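Local coordinates for fructooligosaccharide ABC transporter substrate-binding protein FusA (Streptococcus pneumoniae, PDB 5G5Y) that captures short- and long-chain fructooligosaccharides, with a preference for tetrasaccharides and larger, and serves as the solute-binding protein of an ABC importer, at residues T4-T9 and L58-H63; V80-E85 and M310-V315; D89-N94 and L321-I326. One frame throughout, in Å; residues are numbered along the deposited sequence.

Contact 1. Residues T4-T9 and L58-H63; sequences TLKFMT and LPDAIH
In the four-stranded mixed sheet of one lobe of this binding protein, strands 3-10 and 61-63 run parallel side by side, Phe7 pairing with Ala61 and Met8 with Ile62. Met8 N donates to Ala61 O at 3.1 Å, and His63 N returns a bond to Met8 O. The pairing begins before the second strand does, because Asp60 holds Lys6 at two points. Asp60 N donates to Lys6 O at 2.7 Å. Asp60 OD2 accepts Lys6 N at 2.9 Å in an almost straight bond (177°). The carboxylate receives this N-H on its anti side, about 20° out of its plane, and chi1 of -69°, with CG beside the backbone N of Asp60, brings it there. This side-chain oxygen appears to take the place that the Pro59 carbonyl would have in a regular parallel pair; Pro59 O is hydrogen-bonded to Thr313 OG1.

The two faces of the pair differ in character. On one, the Phe7 ring meets the Ala61 methyl obliquely, with Phe7 CD1 at 3.7 Å from Ala61 CB. Farther along it, Thr9 OG1 and His63 ND1 share a hydrogen bond of 2.8 Å in the plane of the imidazole, at its edge. Trp325 meets Phe7 and Trp38 meets His63, each edge to face. On the other, Met8 lies alongside Ile62, Met8 SD 4.1 Å from Ile62 CG2, while Met8 CB lies 3.8 Å from Pro59 CG; helix 45-55 packs over this side.

The full strand order is 34-41, 3-10, 61-63, 310-312, the last antiparallel and returning from late in the sequence, consistent with a lobe of the type II solute-binding fold.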
loop_
_atom_site.group_PDB
_atom_site.type_symbol
_atom_site.label_atom_id
_atom_site.label_comp_id
_atom_site.label_asym_id
_atom_site.label_seq_id
_atom_site.Cartn_x
_atom_site.Cartn_y
_atom_site.Cartn_z
ATOM N N THR A 4 3.984 -6.092 35.373
ATOM C CA THR A 4 4.464 -4.927 34.629
ATOM C C THR A 4 5.360 -5.283 33.465
ATOM O O THR A 4 6.146 -6.220 33.541
ATOM C CB THR A 4 5.274 -3.989 35.533
ATOM O OG1 THR A 4 6.430 -4.684 36.007
ATOM C CG2 THR A 4 4.463 -3.542 36.672
ATOM N N LEU A 5 5.294 -4.501 32.394
ATOM C CA LEU A 5 6.271 -4.649 31.319
ATOM C C LEU A 5 6.634 -3.261 30.802
ATOM O O LEU A 5 5.814 -2.343 30.815
ATOM C CB LEU A 5 5.673 -5.464 30.180
ATOM C CG LEU A 5 5.339 -6.930 30.418
ATOM C CD1 LEU A 5 4.486 -7.454 29.289
ATOM C CD2 LEU A 5 6.618 -7.749 30.591
ATOM N N LYS A 6 7.843 -3.120 30.307
ATOM C CA LYS A 6 8.292 -1.841 29.724
ATOM C C LYS A 6 8.346 -1.976 28.206
ATOM O O LYS A 6 9.118 -2.778 27.698
ATOM C CB LYS A 6 9.694 -1.454 30.187
ATOM C CG LYS A 6 9.781 -1.079 31.648
ATOM C CD LYS A 6 11.224 -0.808 32.093
ATOM C CE LYS A 6 11.920 0.334 31.340
ATOM N NZ LYS A 6 11.222 1.658 31.396
ATOM N N PHE A 7 7.548 -1.173 27.515
ATOM C CA PHE A 7 7.485 -1.183 26.056
ATOM C C PHE A 7 7.910 0.181 25.524
ATOM O O PHE A 7 7.384 1.203 25.966
ATOM C CB PHE A 7 6.051 -1.421 25.549
ATOM C CG PHE A 7 5.510 -2.819 25.765
ATOM C CD1 PHE A 7 6.318 -3.893 26.121
ATOM C CD2 PHE A 7 4.169 -3.080 25.481
ATOM C CE1 PHE A 7 5.788 -5.171 26.281
ATOM C CE2 PHE A 7 3.641 -4.347 25.657
ATOM C CZ PHE A 7 4.459 -5.399 26.043
ATOM N N MET A 8 8.790 0.180 24.518
ATOM C CA MET A 8 9.006 1.375 23.682
ATOM C C MET A 8 7.906 1.386 22.631
ATOM O O MET A 8 7.500 0.312 22.138
ATOM C CB MET A 8 10.358 1.323 23.010
ATOM C CG MET A 8 10.737 2.574 22.199
ATOM S SD MET A 8 12.089 2.251 21.064
ATOM C CE MET A 8 13.364 1.623 22.109
ATOM N N THR A 9 7.390 2.562 22.299
ATOM C CA THR A 9 6.367 2.673 21.275
ATOM C C THR A 9 6.510 3.942 20.440
ATOM O O THR A 9 7.249 4.848 20.806
ATOM C CB THR A 9 4.944 2.558 21.889
ATOM O OG1 THR A 9 3.971 2.381 20.852
ATOM C CG2 THR A 9 4.571 3.763 22.746
ATOM N N LEU A 58 17.513 -1.117 26.642
ATOM C CA LEU A 58 16.487 -1.867 25.918
ATOM C C LEU A 58 15.235 -2.007 26.784
ATOM O O LEU A 58 15.322 -2.234 28.003
ATOM C CB LEU A 58 16.982 -3.252 25.502
ATOM C CG LEU A 58 18.124 -3.337 24.462
ATOM C CD1 LEU A 58 18.531 -4.781 24.192
ATOM C CD2 LEU A 58 17.721 -2.671 23.162
ATOM N N PRO A 59 14.049 -1.882 26.147
ATOM C CA PRO A 59 12.803 -2.194 26.826
ATOM C C PRO A 59 12.572 -3.710 26.780
ATOM O O PRO A 59 13.383 -4.425 26.218
ATOM C CB PRO A 59 11.777 -1.459 25.958
ATOM C CG PRO A 59 12.309 -1.584 24.591
ATOM C CD PRO A 59 13.812 -1.457 24.754
ATOM N N ASP A 60 11.454 -4.176 27.317
ATOM C CA ASP A 60 11.078 -5.610 27.199
ATOM C C ASP A 60 10.649 -5.953 25.758
ATOM O O ASP A 60 10.815 -7.093 25.305
ATOM C CB ASP A 60 9.965 -5.941 28.170
ATOM C CG ASP A 60 10.413 -5.902 29.601
ATOM O OD1 ASP A 60 11.497 -6.474 29.864
ATOM O OD2 ASP A 60 9.678 -5.316 30.449
ATOM N N ALA A 61 10.112 -4.951 25.051
ATOM C CA ALA A 61 9.633 -5.088 23.663
ATOM C C ALA A 61 9.540 -3.727 23.012
ATOM O O ALA A 61 9.457 -2.710 23.709
ATOM C CB ALA A 61 8.274 -5.741 23.633
ATOM N N ILE A 62 9.574 -3.701 21.670
ATOM C CA ILE A 62 9.408 -2.461 20.910
ATOM C C ILE A 62 8.078 -2.649 20.170
ATOM O O ILE A 62 7.960 -3.547 19.337
ATOM C CB ILE A 62 10.570 -2.241 19.936
ATOM C CG1 ILE A 62 11.905 -2.195 20.694
ATOM C CG2 ILE A 62 10.356 -0.967 19.112
ATOM C CD1 ILE A 62 13.128 -2.168 19.777
ATOM N N HIS A 63 7.103 -1.813 20.517
ATOM C CA HIS A 63 5.723 -1.853 20.051
ATOM C C HIS A 63 5.528 -0.819 18.948
ATOM O O HIS A 63 6.028 0.299 19.041
ATOM C CB HIS A 63 4.839 -1.588 21.241
ATOM C CG HIS A 63 3.394 -1.428 20.951
ATOM N ND1 HIS A 63 2.840 -0.215 20.646
ATOM C CD2 HIS A 63 2.367 -2.306 21.015
ATOM C CE1 HIS A 63 1.533 -0.348 20.490
ATOM N NE2 HIS A 63 1.219 -1.606 20.729
#

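Contact 2. Residues V80-E85 and M310-V315; sequences VIIPVE and MVITSV
Peptide planes are the flat groups that Val80-Ile82 and Ile312-Ser314 bring together, and the two carbonyls involved are approached differently. Ser314 N stands above the plane of the Val80 carbonyl, 40° out of it, and donates to Val80 O at 2.8 Å; the CA of Thr313 also closes on that oxygen. Ile312 O, by contrast, receives Ile82 N almost head-on, 3.0 Å away. These two bonds bracket Ile81 and Thr313 as a single beta bridge, their CA atoms only 4.2 Å apart. A water extends the link: it accepts from Ile312 N and lies 2.8 Å from Ile82 O, to which it can donate.

Branched aliphatic side chains pack around this backbone junction. Ile81 CG2 touches Val311 CG2 at 3.7 Å, on the side where helix 69-77 also lies. Ile82 carries CG1 between its backbone N and carbonyl carbon (chi1 64°), which directs Ile82 CD1 onto Ile312 CG2 at 3.7 Å. Farther on, Val84 CG1 meets Ile312 CD1, just before helix 85-91 starts.

Recognition across this junction thus rests on two main-chain hydrogen bonds, a bridging water and aliphatic contact, with no charged pair across it.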
loop_
_atom_site.group_PDB
_atom_site.type_symbol
_atom_site.label_atom_id
_atom_site.label_comp_id
_atom_site.label_asym_id
_atom_site.label_seq_id
_atom_site.Cartn_x
_atom_site.Cartn_y
_atom_site.Cartn_z
ATOM N N VAL A 80 19.894 -8.734 19.674
ATOM C CA VAL A 80 19.056 -7.670 20.278
ATOM C C VAL A 80 17.597 -8.141 20.436
ATOM O O VAL A 80 16.951 -7.883 21.473
ATOM C CB VAL A 80 19.151 -6.382 19.447
ATOM C CG1 VAL A 80 18.118 -5.342 19.861
ATOM C CG2 VAL A 80 20.573 -5.825 19.541
ATOM N N ILE A 81 17.110 -8.857 19.429
ATOM C CA ILE A 81 15.749 -9.395 19.461
ATOM C C ILE A 81 15.840 -10.891 19.437
ATOM O O ILE A 81 16.838 -11.420 18.982
ATOM C CB ILE A 81 14.856 -8.863 18.313
ATOM C CG1 ILE A 81 15.351 -9.274 16.909
ATOM C CG2 ILE A 81 14.748 -7.346 18.432
ATOM C CD1 ILE A 81 14.451 -8.841 15.762
ATOM N N ILE A 82 14.769 -11.563 19.835
ATOM C CA ILE A 82 14.754 -13.016 19.920
ATOM C C ILE A 82 13.766 -13.649 18.931
ATOM O O ILE A 82 12.790 -12.985 18.499
ATOM C CB ILE A 82 14.407 -13.494 21.342
ATOM C CG1 ILE A 82 12.980 -13.078 21.769
ATOM C CG2 ILE A 82 15.449 -12.928 22.309
ATOM C CD1 ILE A 82 12.445 -13.822 22.981
ATOM N N PRO A 83 14.011 -14.934 18.574
ATOM C CA PRO A 83 13.000 -15.665 17.827
ATOM C C PRO A 83 11.760 -15.916 18.689
ATOM O O PRO A 83 11.874 -16.184 19.887
ATOM C CB PRO A 83 13.695 -16.987 17.453
ATOM C CG PRO A 83 15.131 -16.824 17.798
ATOM C CD PRO A 83 15.202 -15.760 18.858
ATOM N N VAL A 84 10.588 -15.838 18.071
ATOM C CA VAL A 84 9.313 -15.932 18.787
ATOM C C VAL A 84 8.380 -17.056 18.312
ATOM O O VAL A 84 7.263 -17.148 18.817
ATOM C CB VAL A 84 8.531 -14.600 18.683
ATOM C CG1 VAL A 84 9.363 -13.461 19.232
ATOM C CG2 VAL A 84 8.126 -14.310 17.240
ATOM N N GLU A 85 8.809 -17.880 17.354
ATOM C CA GLU A 85 7.932 -18.945 16.813
ATOM C C GLU A 85 7.414 -19.897 17.896
ATOM O O GLU A 85 6.262 -20.294 17.835
ATOM C CB GLU A 85 8.542 -19.719 15.629
ATOM C CG GLU A 85 9.789 -20.535 15.918
ATOM C CD GLU A 85 11.065 -19.719 15.881
ATOM O OE1 GLU A 85 11.015 -18.478 15.697
ATOM O OE2 GLU A 85 12.133 -20.340 16.045
ATOM N N MET A 310 5.989 -5.398 16.185
ATOM C CA MET A 310 6.455 -5.674 17.554
ATOM C C MET A 310 7.560 -6.675 17.516
ATOM O O MET A 310 7.440 -7.665 16.822
ATOM C CB MET A 310 5.358 -6.247 18.427
ATOM C CG MET A 310 5.680 -6.258 19.913
ATOM S SD MET A 310 4.271 -5.649 20.823
ATOM C CE MET A 310 4.819 -5.846 22.537
ATOM N N VAL A 311 8.649 -6.401 18.239
ATOM C CA VAL A 311 9.729 -7.343 18.479
ATOM C C VAL A 311 9.945 -7.490 20.002
ATOM O O VAL A 311 9.604 -6.610 20.777
ATOM C CB VAL A 311 11.042 -6.923 17.826
ATOM C CG1 VAL A 311 10.947 -6.931 16.304
ATOM C CG2 VAL A 311 11.512 -5.553 18.299
ATOM N N ILE A 312 10.502 -8.617 20.409
ATOM C CA ILE A 312 10.769 -8.878 21.808
ATOM C C ILE A 312 12.286 -8.869 21.970
ATOM O O ILE A 312 13.011 -9.553 21.215
ATOM C CB ILE A 312 10.169 -10.217 22.221
ATOM C CG1 ILE A 312 8.632 -10.126 22.194
ATOM C CG2 ILE A 312 10.706 -10.629 23.613
ATOM C CD1 ILE A 312 7.945 -11.450 22.534
ATOM N N THR A 313 12.772 -8.120 22.960
ATOM C CA THR A 313 14.219 -7.975 23.131
ATOM C C THR A 313 14.822 -9.089 23.948
ATOM O O THR A 313 14.125 -9.794 24.709
ATOM C CB THR A 313 14.613 -6.674 23.827
ATOM O OG1 THR A 313 14.158 -6.732 25.176
ATOM C CG2 THR A 313 14.010 -5.498 23.135
ATOM N N SER A 314 16.144 -9.187 23.842
ATOM C CA SER A 314 16.908 -10.164 24.631
ATOM C C SER A 314 16.946 -9.924 26.139
ATOM O O SER A 314 17.448 -10.809 26.849
ATOM C CB SER A 314 18.358 -10.220 24.129
ATOM O OG SER A 314 18.954 -8.962 24.335
ATOM N N VAL A 315 16.459 -8.768 26.626
ATOM C CA VAL A 315 16.412 -8.479 28.077
ATOM C C VAL A 315 15.092 -8.816 28.730
ATOM O O VAL A 315 14.944 -8.661 29.929
ATOM C CB VAL A 315 16.809 -7.017 28.443
ATOM C CG1 VAL A 315 18.230 -6.708 27.964
ATOM C CG2 VAL A 315 15.818 -5.979 27.933
HETATM O O HOH W 1 11.474 -10.537 18.596
#

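Contact 3. Residues D89-N94 and L321-I326; sequences DKYMPN and LTAKWI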
loop_
_atom_site.group_PDB
_atom_site.type_symbol
_atom_site.label_atom_id
_atom_site.label_comp_id
_atom_site.label_asym_id
_atom_site.label_seq_id
_atom_site.Cartn_x
_atom_site.Cartn_y
_atom_site.Cartn_z
ATOM N N ASP A 89 3.340 -20.719 19.170
ATOM C CA ASP A 89 2.801 -22.037 19.330
ATOM C C ASP A 89 2.294 -22.317 20.753
ATOM O O ASP A 89 1.233 -22.887 20.921
ATOM C CB ASP A 89 3.889 -23.061 18.964
ATOM C CG ASP A 89 3.339 -24.469 18.821
ATOM O OD1 ASP A 89 2.335 -24.664 18.087
ATOM O OD2 ASP A 89 3.905 -25.387 19.433
ATOM N N LYS A 90 3.055 -21.930 21.758
ATOM C CA LYS A 90 2.725 -22.274 23.151
ATOM C C LYS A 90 1.654 -21.377 23.756
ATOM O O LYS A 90 0.844 -21.828 24.565
ATOM C CB LYS A 90 3.959 -22.146 24.043
ATOM C CG LYS A 90 4.950 -23.275 23.961
ATOM C CD LYS A 90 5.942 -23.141 25.118
ATOM C CE LYS A 90 7.353 -23.514 24.728
ATOM N NZ LYS A 90 7.537 -24.988 24.694
ATOM N N TYR A 91 1.663 -20.100 23.387
ATOM C CA TYR A 91 0.919 -19.089 24.172
ATOM C C TYR A 91 -0.036 -18.189 23.405
ATOM O O TYR A 91 -0.634 -17.274 24.012
ATOM C CB TYR A 91 1.897 -18.186 24.935
ATOM C CG TYR A 91 2.897 -18.918 25.817
ATOM C CD1 TYR A 91 2.471 -19.823 26.809
ATOM C CD2 TYR A 91 4.257 -18.680 25.693
ATOM C CE1 TYR A 91 3.392 -20.492 27.612
ATOM C CE2 TYR A 91 5.182 -19.363 26.481
ATOM C CZ TYR A 91 4.733 -20.264 27.429
ATOM O OH TYR A 91 5.674 -20.898 28.205
ATOM N N MET A 92 -0.145 -18.373 22.083
ATOM C CA MET A 92 -0.822 -17.347 21.284
ATOM C C MET A 92 -1.945 -17.918 20.397
ATOM O O MET A 92 -1.838 -17.894 19.166
ATOM C CB MET A 92 0.188 -16.523 20.521
ATOM C CG MET A 92 1.293 -15.919 21.382
ATOM S SD MET A 92 2.408 -14.886 20.392
ATOM C CE MET A 92 1.358 -13.432 20.132
ATOM N N PRO A 93 -3.034 -18.443 21.037
ATOM C CA PRO A 93 -4.131 -19.037 20.252
ATOM C C PRO A 93 -4.837 -18.088 19.246
ATOM O O PRO A 93 -5.317 -18.561 18.198
ATOM C CB PRO A 93 -5.129 -19.532 21.324
ATOM C CG PRO A 93 -4.857 -18.660 22.506
ATOM C CD PRO A 93 -3.371 -18.396 22.477
ATOM N N ASN A 94 -4.961 -16.792 19.556
ATOM C CA ASN A 94 -5.585 -15.866 18.585
ATOM C C ASN A 94 -4.754 -15.782 17.297
ATOM O O ASN A 94 -5.277 -15.892 16.209
ATOM C CB ASN A 94 -5.851 -14.447 19.163
ATOM C CG ASN A 94 -6.799 -14.451 20.345
ATOM O OD1 ASN A 94 -7.735 -15.238 20.381
ATOM N ND2 ASN A 94 -6.579 -13.573 21.302
ATOM N N LEU A 321 4.272 -13.961 29.679
ATOM C CA LEU A 321 3.402 -12.800 29.909
ATOM C C LEU A 321 3.353 -11.916 28.645
ATOM O O LEU A 321 2.301 -11.451 28.240
ATOM C CB LEU A 321 3.942 -11.953 31.058
ATOM C CG LEU A 321 3.014 -10.843 31.564
ATOM C CD1 LEU A 321 1.757 -11.442 32.169
ATOM C CD2 LEU A 321 3.785 -10.045 32.593
ATOM N N THR A 322 4.516 -11.650 28.081
ATOM C CA THR A 322 4.624 -10.767 26.884
ATOM C C THR A 322 3.843 -11.370 25.712
ATOM O O THR A 322 3.054 -10.655 25.068
ATOM C CB THR A 322 6.100 -10.537 26.518
ATOM O OG1 THR A 322 6.767 -9.886 27.596
ATOM C CG2 THR A 322 6.280 -9.655 25.285
ATOM N N ALA A 323 4.030 -12.669 25.451
ATOM C CA ALA A 323 3.346 -13.347 24.341
ATOM C C ALA A 323 1.832 -13.324 24.501
ATOM O O ALA A 323 1.119 -13.096 23.536
ATOM C CB ALA A 323 3.833 -14.779 24.184
ATOM N N LYS A 324 1.351 -13.545 25.727
ATOM C CA LYS A 324 -0.060 -13.433 26.027
ATOM C C LYS A 324 -0.633 -12.036 25.886
ATOM O O LYS A 324 -1.760 -11.882 25.412
ATOM C CB LYS A 324 -0.374 -14.057 27.420
ATOM C CG LYS A 324 -0.186 -15.563 27.365
ATOM C CD LYS A 324 -0.402 -16.289 28.714
ATOM C CE LYS A 324 -0.362 -17.790 28.440
ATOM N NZ LYS A 324 -0.516 -18.545 29.720
ATOM N N TRP A 325 0.114 -11.018 26.291
ATOM C CA TRP A 325 -0.279 -9.635 26.085
ATOM C C TRP A 325 -0.364 -9.366 24.570
ATOM O O TRP A 325 -1.357 -8.801 24.089
ATOM C CB TRP A 325 0.728 -8.667 26.739
ATOM C CG TRP A 325 0.273 -7.272 26.730
ATOM C CD1 TRP A 325 -0.391 -6.638 27.721
ATOM C CD2 TRP A 325 0.404 -6.312 25.650
ATOM N NE1 TRP A 325 -0.682 -5.349 27.353
ATOM C CE2 TRP A 325 -0.227 -5.127 26.079
ATOM C CE3 TRP A 325 0.950 -6.359 24.362
ATOM C CZ2 TRP A 325 -0.293 -3.975 25.281
ATOM C CZ3 TRP A 325 0.869 -5.220 23.555
ATOM C CH2 TRP A 325 0.276 -4.036 24.027
ATOM N N ILE A 326 0.632 -9.803 23.830
ATOM C CA ILE A 326 0.618 -9.596 22.350
ATOM C C ILE A 326 -0.570 -10.360 21.751
ATOM O O ILE A 326 -1.325 -9.828 20.888
ATOM C CB ILE A 326 1.934 -10.018 21.680
ATOM C CG1 ILE A 326 3.071 -9.123 22.152
ATOM C CG2 ILE A 326 1.834 -9.903 20.133
ATOM C CD1 ILE A 326 4.462 -9.638 21.867
#
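Met92, Ala323 and Ile326 form the buried, close-fitting half of this contact, which has no hydrogen bond anywhere across it. The methionine chain bends at its last torsion (chi3 74°), which carries Met92 CE onto helix 319-329, where it sits 3.4 Å from Ala323 O and 3.6 Å from Ile326 CG2. Nearer the backbone, Met92 CG lies 3.9 Å from the Ala323 CB methyl. Phe119 touches both Met92 and Ile326, adding an aromatic group to this side.

The packing joins a helix to a break between helices: helix 85-91 ends at Tyr91, Met92 serves as N-cap residue of helix 93-101, and this corner rests on helix 319-329, one of the helices beside the lobe's sheet. Asn94 N, at the start of the second helix, is also bound by Asp327 OD2.

The other half faces solvent through the exposed Lys324. Tyr91 CB still leans on Ala323 CB at 4.0 Å, but the extended lysine crosses Tyr91 obliquely, with Lys324 CE 3.8 Å from Tyr91 CD1. It is the CG and CE methylenes of Lys324 that meet Tyr91, while NZ is salt-bridged to Glu320 of the same helix. Lys90 CB lies over one face of the tyrosine ring.

Overall arrangement
The three contacts cluster on the same side of the chain's centre, within one lobe. Contacts 1 and 2 have centres about 11 Å apart and share the sheet, since strands 61-63 and 310-312 are neighbours in it, running antiparallel. Contact 3 lies about 13 Å from contact 2 and 16 Å from contact 1, centre to centre; its helix 319-329 packs against both strand 3-10 and strand 310-312. Along the chain contact 1 closes first, whereas contacts 2 and 3 alternate, each joining residues before 95 to residues after 309. The lobe is thus assembled from distant parts of the sequence, and Lys309, a substrate-binding residue, directly precedes segment 310-315.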